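Chitin oligosaccahride binding protein NagB1 (Paenibacillus sp. FPU-7, PDB 7EHP) binds chitin oligosaccharides such as N,N'-diacetylchitobiose as a bacterial extracellular solute-binding protein, probably delivering them to a membrane transporter. Local coordinates at residues Q9-V14 against K224-Q229; V46-K51 against G70-K75. One frame throughout, in Å; residues are numbered along the deposited sequence.

Contact 1 (Q9-V14 against K224-Q229); sequences QVRDDV and KYAEQQ
Arg11, in the loop between strand 3-7 and helix 15-31, reaches across to Ala226 and Gln229 in the first turns of helix 225-233. From CB the arginine chain runs straight through CG to CD and then bends at chi3 (57°), which lays the guanidinium over the alanine methyl. NE passes 3.6 Å from Ala226 CB, and CZ sits almost directly above that methyl, with CZ to CB at 3.4 Å. At the far edge both terminal nitrogens close on one atom: Arg11 NH1 donates to Gln229 OE1 at 2.9 Å and Arg11 NH2 to the same OE1 at 3.0 Å. The oxygen lies in the guanidinium plane, although the amide is turned 40° from it, and NH1 approaches from above the carbonyl plane. NH2 has a second acceptor in its own loop, a salt bridge to Asp13 OD2 at 2.9 Å; that carboxylate also pairs with Arg233 and Lys255. Gln229 NE2 donates to Asp242, whose other carboxylate oxygen is bonded to the Tyr225 hydroxyl. The contact joins the two lobes of a periplasmic-binding-protein fold. Because the carbonyl is gripped by a cation and the amide nitrogen is held by an anion, the amide is probably held against flipping, and the bridge is consistent with a closed, sugar-bound state.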
# COMPACT_ATOMS: atom_id res chain seq x y z
N GLN A 9 -1.36 1.61 -13.12
CA GLN A 9 0.03 2.01 -13.38
C GLN A 9 0.05 3.17 -14.38
O GLN A 9 0.38 3.03 -15.55
CB GLN A 9 0.85 0.82 -13.89
CG GLN A 9 0.86 -0.42 -12.96
CD GLN A 9 1.06 -0.05 -11.50
OE1 GLN A 9 2.01 0.66 -11.14
NE2 GLN A 9 0.17 -0.54 -10.64
N VAL A 10 -0.33 4.35 -13.89
CA VAL A 10 -0.59 5.47 -14.79
C VAL A 10 0.50 6.54 -14.76
O VAL A 10 0.58 7.33 -15.71
CB VAL A 10 -1.96 6.11 -14.50
CG1 VAL A 10 -3.07 5.09 -14.72
CG2 VAL A 10 -1.99 6.71 -13.06
N ARG A 11 1.34 6.58 -13.73
CA ARG A 11 2.40 7.58 -13.64
C ARG A 11 3.54 7.27 -14.60
O ARG A 11 3.88 6.10 -14.81
CB ARG A 11 2.93 7.62 -12.20
CG ARG A 11 2.12 8.52 -11.30
CD ARG A 11 2.67 8.58 -9.88
NE ARG A 11 4.07 9.01 -9.78
CZ ARG A 11 4.80 8.82 -8.68
NH1 ARG A 11 4.24 8.21 -7.63
NH2 ARG A 11 6.07 9.22 -8.61
N ASP A 12 4.12 8.32 -15.19
CA ASP A 12 5.31 8.12 -16.02
C ASP A 12 6.43 7.46 -15.24
O ASP A 12 7.20 6.66 -15.79
CB ASP A 12 5.83 9.45 -16.60
CG ASP A 12 4.84 10.14 -17.52
OD1 ASP A 12 3.98 9.48 -18.16
OD2 ASP A 12 4.95 11.38 -17.60
N ASP A 13 6.57 7.81 -13.95
CA ASP A 13 7.60 7.19 -13.14
C ASP A 13 7.47 5.67 -13.08
O ASP A 13 8.49 4.98 -12.91
CB ASP A 13 7.60 7.76 -11.71
CG ASP A 13 8.28 9.11 -11.61
OD1 ASP A 13 9.06 9.48 -12.53
OD2 ASP A 13 8.04 9.80 -10.60
N VAL A 14 6.25 5.11 -13.16
CA VAL A 14 6.11 3.65 -13.10
C VAL A 14 5.96 3.05 -14.50
O VAL A 14 5.32 2.00 -14.67
CB VAL A 14 4.94 3.21 -12.19
CG1 VAL A 14 5.16 3.66 -10.74
CG2 VAL A 14 3.57 3.68 -12.74
N LYS A 224 0.11 16.44 -4.40
CA LYS A 224 -0.25 15.07 -4.77
C LYS A 224 0.81 14.09 -4.27
O LYS A 224 1.97 14.46 -4.05
CB LYS A 224 -0.41 14.94 -6.29
CG LYS A 224 0.83 15.41 -7.12
CD LYS A 224 0.56 15.48 -8.66
CE LYS A 224 1.51 16.45 -9.42
NZ LYS A 224 1.05 17.89 -9.47
N TYR A 225 0.41 12.83 -4.14
CA TYR A 225 1.27 11.76 -3.64
C TYR A 225 2.70 11.80 -4.21
O TYR A 225 3.67 11.76 -3.45
CB TYR A 225 0.62 10.41 -3.94
CG TYR A 225 1.43 9.19 -3.56
CD1 TYR A 225 2.13 9.12 -2.35
CD2 TYR A 225 1.47 8.08 -4.40
CE1 TYR A 225 2.85 7.98 -1.99
CE2 TYR A 225 2.18 6.92 -4.05
CZ TYR A 225 2.86 6.88 -2.86
OH TYR A 225 3.56 5.73 -2.53
N ALA A 226 2.84 11.87 -5.53
CA ALA A 226 4.16 11.82 -6.15
C ALA A 226 5.11 12.90 -5.65
O ALA A 226 6.33 12.72 -5.73
CB ALA A 226 4.05 11.95 -7.67
N GLU A 227 4.59 14.01 -5.15
CA GLU A 227 5.45 15.12 -4.75
C GLU A 227 6.29 14.78 -3.52
O GLU A 227 7.43 15.27 -3.39
CB GLU A 227 4.59 16.37 -4.50
CG GLU A 227 3.98 16.85 -5.82
CD GLU A 227 3.30 18.21 -5.73
OE1 GLU A 227 4.02 19.22 -5.57
OE2 GLU A 227 2.06 18.25 -5.86
N GLN A 228 5.79 13.93 -2.62
CA GLN A 228 6.65 13.50 -1.52
C GLN A 228 7.81 12.66 -2.03
O GLN A 228 8.93 12.74 -1.49
CB GLN A 228 5.82 12.76 -0.47
CG GLN A 228 5.52 11.30 -0.71
CD GLN A 228 5.06 10.62 0.57
OE1 GLN A 228 4.42 11.25 1.42
NE2 GLN A 228 5.38 9.33 0.72
N GLN A 229 7.59 11.90 -3.10
CA GLN A 229 8.67 11.11 -3.67
C GLN A 229 9.65 11.99 -4.42
O GLN A 229 10.86 11.74 -4.39
CB GLN A 229 8.07 10.03 -4.58
CG GLN A 229 7.24 9.01 -3.76
CD GLN A 229 6.49 8.00 -4.61
OE1 GLN A 229 6.48 8.07 -5.84
NE2 GLN A 229 5.88 7.03 -3.95

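Contact 2 (V46-K51 against G70-K75). With NAG (2-acetamido-2-deoxy-beta-D-glucopyranose), chain C.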
# COMPACT_ATOMS: atom_id res chain seq x y z
N VAL A 46 -8.72 6.75 -7.51
CA VAL A 46 -9.93 6.83 -8.31
C VAL A 46 -10.47 5.43 -8.60
O VAL A 46 -11.66 5.16 -8.42
CB VAL A 46 -9.67 7.62 -9.61
CG1 VAL A 46 -10.89 7.52 -10.53
CG2 VAL A 46 -9.31 9.07 -9.30
N ASN A 47 -9.59 4.53 -9.05
CA ASN A 47 -10.02 3.16 -9.32
C ASN A 47 -10.62 2.51 -8.08
O ASN A 47 -11.75 1.99 -8.11
CB ASN A 47 -8.83 2.33 -9.80
CG ASN A 47 -9.25 0.92 -10.19
OD1 ASN A 47 -10.15 0.77 -10.99
ND2 ASN A 47 -8.62 -0.10 -9.61
N ARG A 48 -9.88 2.55 -6.97
CA ARG A 48 -10.22 1.72 -5.82
C ARG A 48 -11.43 2.27 -5.07
O ARG A 48 -12.30 1.50 -4.64
CB ARG A 48 -9.03 1.61 -4.87
CG ARG A 48 -9.29 0.62 -3.75
CD ARG A 48 -8.19 0.63 -2.73
NE ARG A 48 -8.45 -0.32 -1.66
CZ ARG A 48 -7.72 -0.41 -0.55
NH1 ARG A 48 -6.69 0.42 -0.37
NH2 ARG A 48 -8.02 -1.31 0.38
N PHE A 49 -11.51 3.59 -4.92
CA PHE A 49 -12.48 4.19 -4.01
C PHE A 49 -13.70 4.78 -4.71
O PHE A 49 -14.66 5.13 -4.02
CB PHE A 49 -11.80 5.28 -3.16
CG PHE A 49 -10.62 4.79 -2.38
CD1 PHE A 49 -10.65 3.56 -1.74
CD2 PHE A 49 -9.47 5.55 -2.29
CE1 PHE A 49 -9.58 3.11 -1.02
CE2 PHE A 49 -8.39 5.11 -1.58
CZ PHE A 49 -8.44 3.87 -0.94
N GLU A 50 -13.70 4.89 -6.04
CA GLU A 50 -14.87 5.42 -6.75
C GLU A 50 -15.26 4.60 -7.98
O GLU A 50 -16.38 4.09 -8.04
CB GLU A 50 -14.64 6.87 -7.18
CG GLU A 50 -14.67 7.87 -6.00
CD GLU A 50 -16.11 8.24 -5.54
OE1 GLU A 50 -16.45 7.99 -4.36
OE2 GLU A 50 -16.88 8.79 -6.36
N LYS A 51 -14.36 4.47 -8.96
CA LYS A 51 -14.71 3.87 -10.25
C LYS A 51 -15.13 2.42 -10.09
O LYS A 51 -16.23 2.04 -10.50
CB LYS A 51 -13.54 3.99 -11.22
CG LYS A 51 -13.89 3.59 -12.65
CD LYS A 51 -13.00 4.34 -13.65
CE LYS A 51 -13.45 4.15 -15.10
NZ LYS A 51 -14.74 4.83 -15.40
N GLY A 70 -9.07 -8.14 1.60
CA GLY A 70 -9.77 -7.67 2.78
C GLY A 70 -11.15 -7.14 2.42
O GLY A 70 -11.89 -7.75 1.64
N THR A 71 -11.45 -5.96 2.96
CA THR A 71 -12.78 -5.35 2.88
C THR A 71 -13.33 -5.29 1.46
O THR A 71 -14.50 -5.61 1.23
CB THR A 71 -12.71 -3.94 3.48
OG1 THR A 71 -12.51 -4.04 4.88
CG2 THR A 71 -13.98 -3.17 3.21
N ASP A 72 -12.51 -4.85 0.51
CA ASP A 72 -13.00 -4.69 -0.86
C ASP A 72 -13.37 -6.04 -1.47
O ASP A 72 -14.47 -6.21 -2.02
CB ASP A 72 -11.95 -4.01 -1.73
CG ASP A 72 -11.77 -2.54 -1.42
OD1 ASP A 72 -12.62 -1.94 -0.70
OD2 ASP A 72 -10.77 -1.97 -1.92
N THR A 73 -12.46 -7.02 -1.38
CA THR A 73 -12.74 -8.34 -1.94
C THR A 73 -13.95 -8.97 -1.27
O THR A 73 -14.84 -9.49 -1.95
CB THR A 73 -11.51 -9.24 -1.79
OG1 THR A 73 -10.47 -8.80 -2.68
CG2 THR A 73 -11.86 -10.70 -2.12
N ALA A 74 -14.01 -8.91 0.07
CA ALA A 74 -15.14 -9.46 0.81
C ALA A 74 -16.46 -8.86 0.35
O ALA A 74 -17.47 -9.57 0.24
CB ALA A 74 -14.94 -9.22 2.32
N LYS A 75 -16.47 -7.56 0.07
CA LYS A 75 -17.69 -6.90 -0.40
C LYS A 75 -18.10 -7.41 -1.77
O LYS A 75 -19.30 -7.59 -2.04
CB LYS A 75 -17.48 -5.39 -0.43
CG LYS A 75 -18.69 -4.58 -0.88
CD LYS A 75 -18.32 -3.11 -1.06
CE LYS A 75 -19.53 -2.21 -1.20
NZ LYS A 75 -19.13 -0.78 -1.38
C1 NAG C . -1.73 1.29 -1.60
C2 NAG C . -3.15 1.73 -1.23
C3 NAG C . -3.30 1.81 0.28
C4 NAG C . -2.92 0.47 0.90
C5 NAG C . -1.52 0.06 0.46
C6 NAG C . -1.11 -1.31 0.96
C7 NAG C . -4.58 3.13 -2.66
C8 NAG C . -4.81 4.49 -3.21
N2 NAG C . -3.51 2.99 -1.86
O3 NAG C . -4.64 2.12 0.60
O4 NAG C . -2.94 0.56 2.32
O5 NAG C . -1.44 0.02 -0.97
O6 NAG C . -2.07 -2.31 0.64
O7 NAG C . -5.33 2.19 -2.91
O HOH W 1 -9.99 -3.48 1.13
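Arg48 and Asp72 mark the closest approach of the two backbones, with Arg48 CA and Asp72 CA 8.6 Å apart, so side chains span the gap. Segment 46-51 belongs to helix 44-58 and widens into a pi-type turn, Val46 O accepting from both Glu50 N and Lys51 N. Segment 70-75 begins helix 71-78, with Gly70 as N-cap and Asp72 in the first turn. Arg48 leaves its helix with CG anti to the backbone N (chi1 -173°) and stays extended as far as NE, which brings the guanidinium across Asp72 at about a right angle. There Arg48 NE forms a nearly straight salt-bridging hydrogen bond to Asp72 OD2, 2.9 Å long at 174°. The oxygen lies in the guanidinium plane, while the carboxylate stands 84° from that plane. Arg48 NH2 forms a salt bridge with Asp354 and donates to a water whose O is 3.0 Å from NH2; the same water accepts from Asp72 N, tying the arginine to the start of the second helix. These helices follow parallel strands 37-41 and 64-68 in the alpha/beta lobe of a periplasmic-binding-protein fold, and their contact borders the glycan pocket. NAG O3 also lies at the guanidinium edge, in its plane: Arg48 NH1 is 2.8 Å from NAG O3 and makes a weak hydrogen bond to the acetamide oxygen NAG O7 at 3.4 Å. Replacing Arg48 with a leucine would probably leave Asp72 without its charged mate and take from the sugar a polar neighbour near O3 and O7. Next to Arg48 in sequence, Phe49 CE2 approaches the acetamide methyl NAG C8 at 4.0 Å, while Arg48 CB rests over the rim of one face of the phenyl ring, and Arg362 makes a cation-pi contact with that ring.

Contacts 1 and 2 lie in different parts of the same binding cleft, their centres 21 Å apart and their nearest atoms about 8 Å apart without touching. Along the chain, contact 2 is nested within the stretch of chain that contact 1 closes off. Both border the bound glycan: Gln9 of segment 9-14 touches a NAG and the side chain of Tyr225 comes within about 4 Å of one, while Arg48 and Phe49 of segment 46-51 line the pocket directly. Contact 1 thus bridges the lobes near the sugar, whereas contact 2 holds a sugar-facing arginine within one lobe. Contact 1 is consistent with a closed form of the protein around the sugar, while contact 2 forms part of the pocket wall on one lobe.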